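Local coordinates for protein ESSC (Geobacillus thermodenitrificans, PDB 5FWH) that is a component of the bacterial type VII secretion apparatus, an FtsK/SpoIIIE-family ATPase that probably helps drive protein export, represented here by its N-terminal forkhead-associated region, at residues Ala140-Asn145 against Asp159-Pro164; Gln3-Tyr8 against Tyr165-Phe170. One frame throughout, in Å; residues are numbered along the deposited sequence.

Interaction 1: Ala140-Asn145 against Asp159-Pro164; sequences APLFLN and DVLLCP
Two short antiparallel strands of a forkhead-associated β-sandwich, 143-144 and 161-163, pair here near the edge of their sheet. Phe-143 and Leu-162 form a hydrogen-bonded pair: Phe-143 N donates to Leu-162 O at 2.8 Å, and Leu-162 N returns a bond of 2.8 Å to Phe-143 O. Beyond the neighbouring non-hydrogen-bonded pair, Leu-144 and Leu-161, Asn-145 N reaches Val-160 O at 2.9 Å in an almost straight bond (174° at the hydrogen). Between these bonds the CA-H of Leu-161 also faces Phe-143 O, with Leu-161 CA 3.3 Å from that oxygen.

The side chains divide between two environments. Phe-143 turns CG away from its own carbonyl carbon and beside its backbone N (chi1 -54°), which brings the ring edge up to Leu-162 O; CD1 of Phe-143 lies 3.5 Å from that oxygen, near the ring plane. This side of the pairing faces strand 3-8, where Leu-7 meets Phe-143 and Trp-5 meets Leu-162. On the other side, Leu-144 CD1 packs against Leu-161 CD2 at 4.0 Å, and Leu-142 and Leu-161 continue to Phe-123 and Leu-125 of strand 123-128. CD1 of Leu-144 also rests 3.7 Å from Asp-159 CB, while OD2 of Asp-159 accepts a hydrogen bond from the backbone N of Arg-156. A glycine in place of Asp-159 would probably leave Arg-156 N without that acceptor and open a gap beside the Leu-144 methyl.

Backbone bonds thus fix the register, while the apolar groups on the two faces serve different partners: Leu-142 and Leu-161 join the opposing strand of the sandwich, and Phe-143 and Leu-162 pack against strand 3-8 of the N-terminal lobe.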
loop_
_atom_site.group_PDB
_atom_site.type_symbol
_atom_site.label_atom_id
_atom_site.label_comp_id
_atom_site.label_asym_id
_atom_site.label_seq_id
_atom_site.Cartn_x
_atom_site.Cartn_y
_atom_site.Cartn_z
ATOM N N ALA A 140 -10.569 -4.355 7.622
ATOM C CA ALA A 140 -9.437 -4.108 6.671
ATOM C C ALA A 140 -8.427 -2.991 7.109
ATOM O O ALA A 140 -8.830 -1.828 7.252
ATOM C CB ALA A 140 -9.999 -3.782 5.296
ATOM N N PRO A 141 -7.134 -3.341 7.344
ATOM C CA PRO A 141 -6.194 -2.277 7.747
ATOM C C PRO A 141 -5.826 -1.334 6.614
ATOM O O PRO A 141 -5.436 -1.799 5.530
ATOM C CB PRO A 141 -4.964 -3.028 8.250
ATOM C CG PRO A 141 -5.222 -4.484 8.016
ATOM C CD PRO A 141 -6.678 -4.667 7.818
ATOM N N LEU A 142 -5.962 -0.028 6.886
ATOM C CA LEU A 142 -5.783 1.043 5.895
ATOM C C LEU A 142 -4.892 2.172 6.424
ATOM O O LEU A 142 -5.067 2.571 7.632
ATOM C CB LEU A 142 -7.161 1.588 5.586
ATOM C CG LEU A 142 -7.231 2.668 4.545
ATOM C CD1 LEU A 142 -6.767 2.204 3.177
ATOM C CD2 LEU A 142 -8.675 3.119 4.489
ATOM N N PHE A 143 -3.982 2.706 5.605
ATOM C CA PHE A 143 -3.011 3.677 6.152
ATOM C C PHE A 143 -3.098 5.034 5.459
ATOM O O PHE A 143 -3.158 5.141 4.240
ATOM C CB PHE A 143 -1.570 3.120 6.132
ATOM C CG PHE A 143 -1.438 1.759 6.844
ATOM C CD1 PHE A 143 -1.892 0.605 6.229
ATOM C CD2 PHE A 143 -0.948 1.673 8.125
ATOM C CE1 PHE A 143 -1.791 -0.675 6.878
ATOM C CE2 PHE A 143 -0.870 0.457 8.801
ATOM C CZ PHE A 143 -1.326 -0.734 8.203
ATOM N N LEU A 144 -3.111 6.090 6.249
ATOM C CA LEU A 144 -3.142 7.482 5.714
ATOM C C LEU A 144 -1.829 8.068 5.992
ATOM O O LEU A 144 -1.505 8.264 7.165
ATOM C CB LEU A 144 -4.212 8.307 6.410
ATOM C CG LEU A 144 -4.253 9.799 6.121
ATOM C CD1 LEU A 144 -4.541 9.989 4.649
ATOM C CD2 LEU A 144 -5.315 10.461 7.042
ATOM N N ASN A 145 -1.069 8.306 4.935
ATOM C CA ASN A 145 0.311 8.774 5.029
ATOM C C ASN A 145 1.150 7.857 5.951
ATOM O O ASN A 145 1.810 8.324 6.850
ATOM C CB ASN A 145 0.338 10.265 5.494
ATOM C CG ASN A 145 -0.495 11.199 4.580
ATOM O OD1 ASN A 145 -1.263 12.034 5.056
ATOM N ND2 ASN A 145 -0.363 11.024 3.278
ATOM N N ASP A 159 -2.862 13.792 0.425
ATOM C CA ASP A 159 -2.939 12.663 1.334
ATOM C C ASP A 159 -2.828 11.417 0.435
ATOM O O ASP A 159 -3.261 11.439 -0.750
ATOM C CB ASP A 159 -4.242 12.664 2.122
ATOM C CG ASP A 159 -4.240 13.688 3.310
ATOM O OD1 ASP A 159 -3.159 14.067 3.776
ATOM O OD2 ASP A 159 -5.327 14.112 3.795
ATOM N N VAL A 160 -2.201 10.370 0.974
ATOM C CA VAL A 160 -2.040 9.051 0.309
ATOM C C VAL A 160 -2.705 7.998 1.170
ATOM O O VAL A 160 -2.403 7.865 2.364
ATOM C CB VAL A 160 -0.573 8.710 0.119
ATOM C CG1 VAL A 160 -0.422 7.346 -0.551
ATOM C CG2 VAL A 160 0.082 9.819 -0.762
ATOM N N LEU A 161 -3.622 7.262 0.591
ATOM C CA LEU A 161 -4.176 6.096 1.252
ATOM C C LEU A 161 -3.476 4.864 0.738
ATOM O O LEU A 161 -3.430 4.704 -0.488
ATOM C CB LEU A 161 -5.666 6.038 0.989
ATOM C CG LEU A 161 -6.448 7.063 1.775
ATOM C CD1 LEU A 161 -7.871 7.104 1.210
ATOM C CD2 LEU A 161 -6.473 6.795 3.279
ATOM N N LEU A 162 -2.995 3.995 1.652
ATOM C CA LEU A 162 -2.302 2.753 1.291
ATOM C C LEU A 162 -2.922 1.574 1.979
ATOM O O LEU A 162 -3.209 1.646 3.165
ATOM C CB LEU A 162 -0.900 2.729 1.833
ATOM C CG LEU A 162 0.137 3.714 1.389
ATOM C CD1 LEU A 162 1.467 3.353 2.030
ATOM C CD2 LEU A 162 0.269 3.728 -0.080
ATOM N N CYS A 163 -3.087 0.476 1.255
ATOM C CA CYS A 163 -3.147 -0.857 1.872
ATOM C C CYS A 163 -2.164 -1.784 1.074
ATOM O O CYS A 163 -1.827 -1.458 -0.032
ATOM C CB CYS A 163 -4.586 -1.377 1.745
ATOM S SG CYS A 163 -5.189 -1.169 0.073
ATOM N N PRO A 164 -1.777 -2.957 1.593
ATOM C CA PRO A 164 -1.000 -3.888 0.732
ATOM C C PRO A 164 -1.464 -3.994 -0.695
ATOM O O PRO A 164 -2.639 -4.313 -1.025
ATOM C CB PRO A 164 -1.096 -5.221 1.471
ATOM C CG PRO A 164 -0.971 -4.731 2.865
ATOM C CD PRO A 164 -1.841 -3.490 2.959
#

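Interaction 2: Gln3-Tyr8 against Tyr165-Phe170; sequences QLWVLY and YMQFVF
Gln-3 NE2 donates to Gln-167 OE1 at 3.3 Å, a long hydrogen bond between two side chains that cross at about a right angle. The oxygen lies in the amide plane of Gln-3 and the N-H points at it reasonably well (156°), yet the donor stands tilted out of the carbonyl plane of Gln-167.

Beside this bond Trp-5 makes the largest contribution. Its CG sits beside the backbone N, opposite the carbonyl carbon (chi1 -49°), and the indole reaches across to the turn leading into strand 166-170. Tyr-165 N lies over one face of the indole, toward its rim, 3.3 Å from Trp-5 CZ2. The phenol ring of Tyr-165 comes from that same side in a T-shaped (edge-to-face) arrangement, its edge toward the five-membered ring of Trp-5, planes at 67° and ring centroids 6.0 Å apart. At the rim, Trp-5 CH2 meets Met-166 O, a selenomethionine carbonyl, at 3.3 Å. Leu-14 of strand 11-16 adds cover to Trp-5.

The strands run at right angles and share no backbone bond; the indole lies against the backbone of Tyr-165 and Met-166, and the glutamines meet through side chains. This packs the sheet of strand 3-8 against the C-terminal β-sandwich, consistent with a buried interface between two FHA-like lobes. Trp-5 NE1 is buried without a partner in the model: packing holds the indole, and the glutamine pair supplies the one direct hydrogen bond.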
loop_
_atom_site.group_PDB
_atom_site.type_symbol
_atom_site.label_atom_id
_atom_site.label_comp_id
_atom_site.label_asym_id
_atom_site.label_seq_id
_atom_site.Cartn_x
_atom_site.Cartn_y
_atom_site.Cartn_z
ATOM N N GLN A 3 7.804 -1.954 -5.393
ATOM C CA GLN A 3 7.790 -1.426 -4.076
ATOM C C GLN A 3 7.603 -2.529 -3.047
ATOM O O GLN A 3 6.924 -3.533 -3.305
ATOM C CB GLN A 3 6.716 -0.376 -3.957
ATOM C CG GLN A 3 7.031 0.826 -4.850
ATOM C CD GLN A 3 6.015 1.959 -4.750
ATOM O OE1 GLN A 3 6.389 3.148 -4.624
ATOM N NE2 GLN A 3 4.748 1.625 -4.872
ATOM N N LEU A 4 8.264 -2.340 -1.916
ATOM C CA LEU A 4 7.903 -3.132 -0.729
ATOM C C LEU A 4 7.214 -2.289 0.268
ATOM O O LEU A 4 7.525 -1.109 0.516
ATOM C CB LEU A 4 9.051 -3.873 -0.023
ATOM C CG LEU A 4 10.456 -3.334 0.162
ATOM C CD1 LEU A 4 11.181 -4.276 1.094
ATOM C CD2 LEU A 4 11.183 -3.253 -1.164
ATOM N N TRP A 5 6.349 -2.988 0.928
ATOM C CA TRP A 5 5.579 -2.454 2.005
ATOM C C TRP A 5 6.120 -3.101 3.208
ATOM O O TRP A 5 6.200 -4.332 3.256
ATOM C CB TRP A 5 4.174 -2.869 1.802
ATOM C CG TRP A 5 3.732 -2.606 0.431
ATOM C CD1 TRP A 5 4.234 -3.131 -0.766
ATOM C CD2 TRP A 5 2.646 -1.845 0.095
ATOM N NE1 TRP A 5 3.503 -2.719 -1.793
ATOM C CE2 TRP A 5 2.545 -1.866 -1.308
ATOM C CE3 TRP A 5 1.757 -1.090 0.832
ATOM C CZ2 TRP A 5 1.599 -1.160 -1.975
ATOM C CZ3 TRP A 5 0.839 -0.410 0.169
ATOM C CH2 TRP A 5 0.749 -0.457 -1.228
ATOM N N VAL A 6 6.419 -2.280 4.175
ATOM C CA VAL A 6 6.856 -2.714 5.492
ATOM C C VAL A 6 5.796 -2.260 6.566
ATOM O O VAL A 6 5.595 -1.101 6.838
ATOM C CB VAL A 6 8.230 -2.144 5.761
ATOM C CG1 VAL A 6 8.744 -2.547 7.159
ATOM C CG2 VAL A 6 9.162 -2.585 4.636
ATOM N N LEU A 7 5.120 -3.248 7.093
ATOM C CA LEU A 7 4.077 -3.104 8.037
ATOM C C LEU A 7 4.550 -3.614 9.398
ATOM O O LEU A 7 5.084 -4.687 9.498
ATOM C CB LEU A 7 2.841 -3.906 7.618
ATOM C CG LEU A 7 2.253 -3.444 6.261
ATOM C CD1 LEU A 7 2.812 -4.299 5.106
ATOM C CD2 LEU A 7 0.723 -3.557 6.283
ATOM N N TYR A 8 4.277 -2.793 10.406
ATOM C CA TYR A 8 4.613 -3.088 11.808
ATOM C C TYR A 8 3.823 -2.110 12.698
ATOM O O TYR A 8 3.467 -0.985 12.233
ATOM C CB TYR A 8 6.111 -2.913 12.018
ATOM C CG TYR A 8 6.586 -1.530 11.669
ATOM C CD1 TYR A 8 6.794 -1.162 10.346
ATOM C CD2 TYR A 8 6.843 -0.587 12.653
ATOM C CE1 TYR A 8 7.235 0.067 10.017
ATOM C CE2 TYR A 8 7.258 0.681 12.322
ATOM C CZ TYR A 8 7.466 0.988 10.996
ATOM O OH TYR A 8 7.880 2.233 10.636
ATOM N N TYR A 165 -0.487 -3.624 -1.516
ATOM C CA TYR A 165 -0.515 -3.623 -2.995
ATOM C C TYR A 165 -1.278 -2.487 -3.691
ATOM O O TYR A 165 -1.297 -2.447 -4.890
ATOM C CB TYR A 165 -0.904 -4.991 -3.548
ATOM C CG TYR A 165 -0.372 -6.171 -2.795
ATOM C CD1 TYR A 165 0.960 -6.380 -2.690
ATOM C CD2 TYR A 165 -1.235 -7.055 -2.152
ATOM C CE1 TYR A 165 1.452 -7.447 -1.971
ATOM C CE2 TYR A 165 -0.764 -8.130 -1.433
ATOM C CZ TYR A 165 0.585 -8.314 -1.343
ATOM O OH TYR A 165 1.091 -9.338 -0.621
HETATM N N MSE A 166 -1.893 -1.540 -2.995
HETATM C CA MSE A 166 -2.620 -0.469 -3.722
HETATM C C MSE A 166 -2.365 0.942 -3.167
HETATM O O MSE A 166 -2.053 1.070 -2.023
HETATM C CB MSE A 166 -4.078 -0.896 -3.606
HETATM C CG MSE A 166 -4.572 -2.083 -4.519
HETATM SE SE MSE A 166 -6.550 -2.012 -4.368
HETATM C CE MSE A 166 -6.885 -0.989 -6.003
ATOM N N GLN A 167 -2.532 1.988 -3.962
ATOM C CA GLN A 167 -2.527 3.383 -3.478
ATOM C C GLN A 167 -3.603 4.183 -4.113
ATOM O O GLN A 167 -3.893 3.977 -5.294
ATOM C CB GLN A 167 -1.277 4.071 -3.870
ATOM C CG GLN A 167 -0.053 3.438 -3.319
ATOM C CD GLN A 167 1.135 3.948 -4.092
ATOM O OE1 GLN A 167 1.883 3.156 -4.723
ATOM N NE2 GLN A 167 1.268 5.305 -4.116
ATOM N N PHE A 168 -4.212 5.078 -3.321
ATOM C CA PHE A 168 -5.309 5.955 -3.732
ATOM C C PHE A 168 -4.920 7.371 -3.417
ATOM O O PHE A 168 -4.529 7.645 -2.271
ATOM C CB PHE A 168 -6.586 5.652 -2.982
ATOM C CG PHE A 168 -7.020 4.201 -3.064
ATOM C CD1 PHE A 168 -6.436 3.258 -2.250
ATOM C CD2 PHE A 168 -8.030 3.826 -3.902
ATOM C CE1 PHE A 168 -6.832 1.929 -2.269
ATOM C CE2 PHE A 168 -8.395 2.493 -4.003
ATOM C CZ PHE A 168 -7.794 1.556 -3.168
ATOM N N VAL A 169 -4.953 8.253 -4.422
ATOM C CA VAL A 169 -4.572 9.684 -4.232
ATOM C C VAL A 169 -5.558 10.554 -4.977
ATOM O O VAL A 169 -5.780 10.335 -6.157
ATOM C CB VAL A 169 -3.159 10.024 -4.737
ATOM C CG1 VAL A 169 -2.728 11.385 -4.218
ATOM C CG2 VAL A 169 -2.147 8.993 -4.252
ATOM N N PHE A 170 -6.212 11.492 -4.285
ATOM C CA PHE A 170 -6.972 12.524 -4.973
ATOM C C PHE A 170 -5.910 13.487 -5.571
ATOM O O PHE A 170 -5.068 14.100 -4.856
ATOM C CB PHE A 170 -7.954 13.258 -4.038
ATOM C CG PHE A 170 -9.283 12.537 -3.879
ATOM C CD1 PHE A 170 -10.226 12.575 -4.891
ATOM C CD2 PHE A 170 -9.543 11.777 -2.743
ATOM C CE1 PHE A 170 -11.416 11.900 -4.765
ATOM C CE2 PHE A 170 -10.724 11.085 -2.598
ATOM C CZ PHE A 170 -11.676 11.143 -3.620
#

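Interaction 2 joins sheets of the two lobes in a buried contact, whereas interaction 1 joins neighbouring strands of a single sheet and is only partly buried, with its Asn-145 end exposed. Their chemistry follows this placement: backbone hydrogen bonds set the pairing in 140-145 and 159-164, while an aromatic side chain and an amide pair span the crossing of 3-8 with 165-170. They are joined by the hairpin of strands 161-163 and 166-170, adjacent in the same sheet, in which Leu-161 O probably accepts a bond from Phe-168 N. Leu-162 links them further, its CD2 packing tightly on Gln-167 CG.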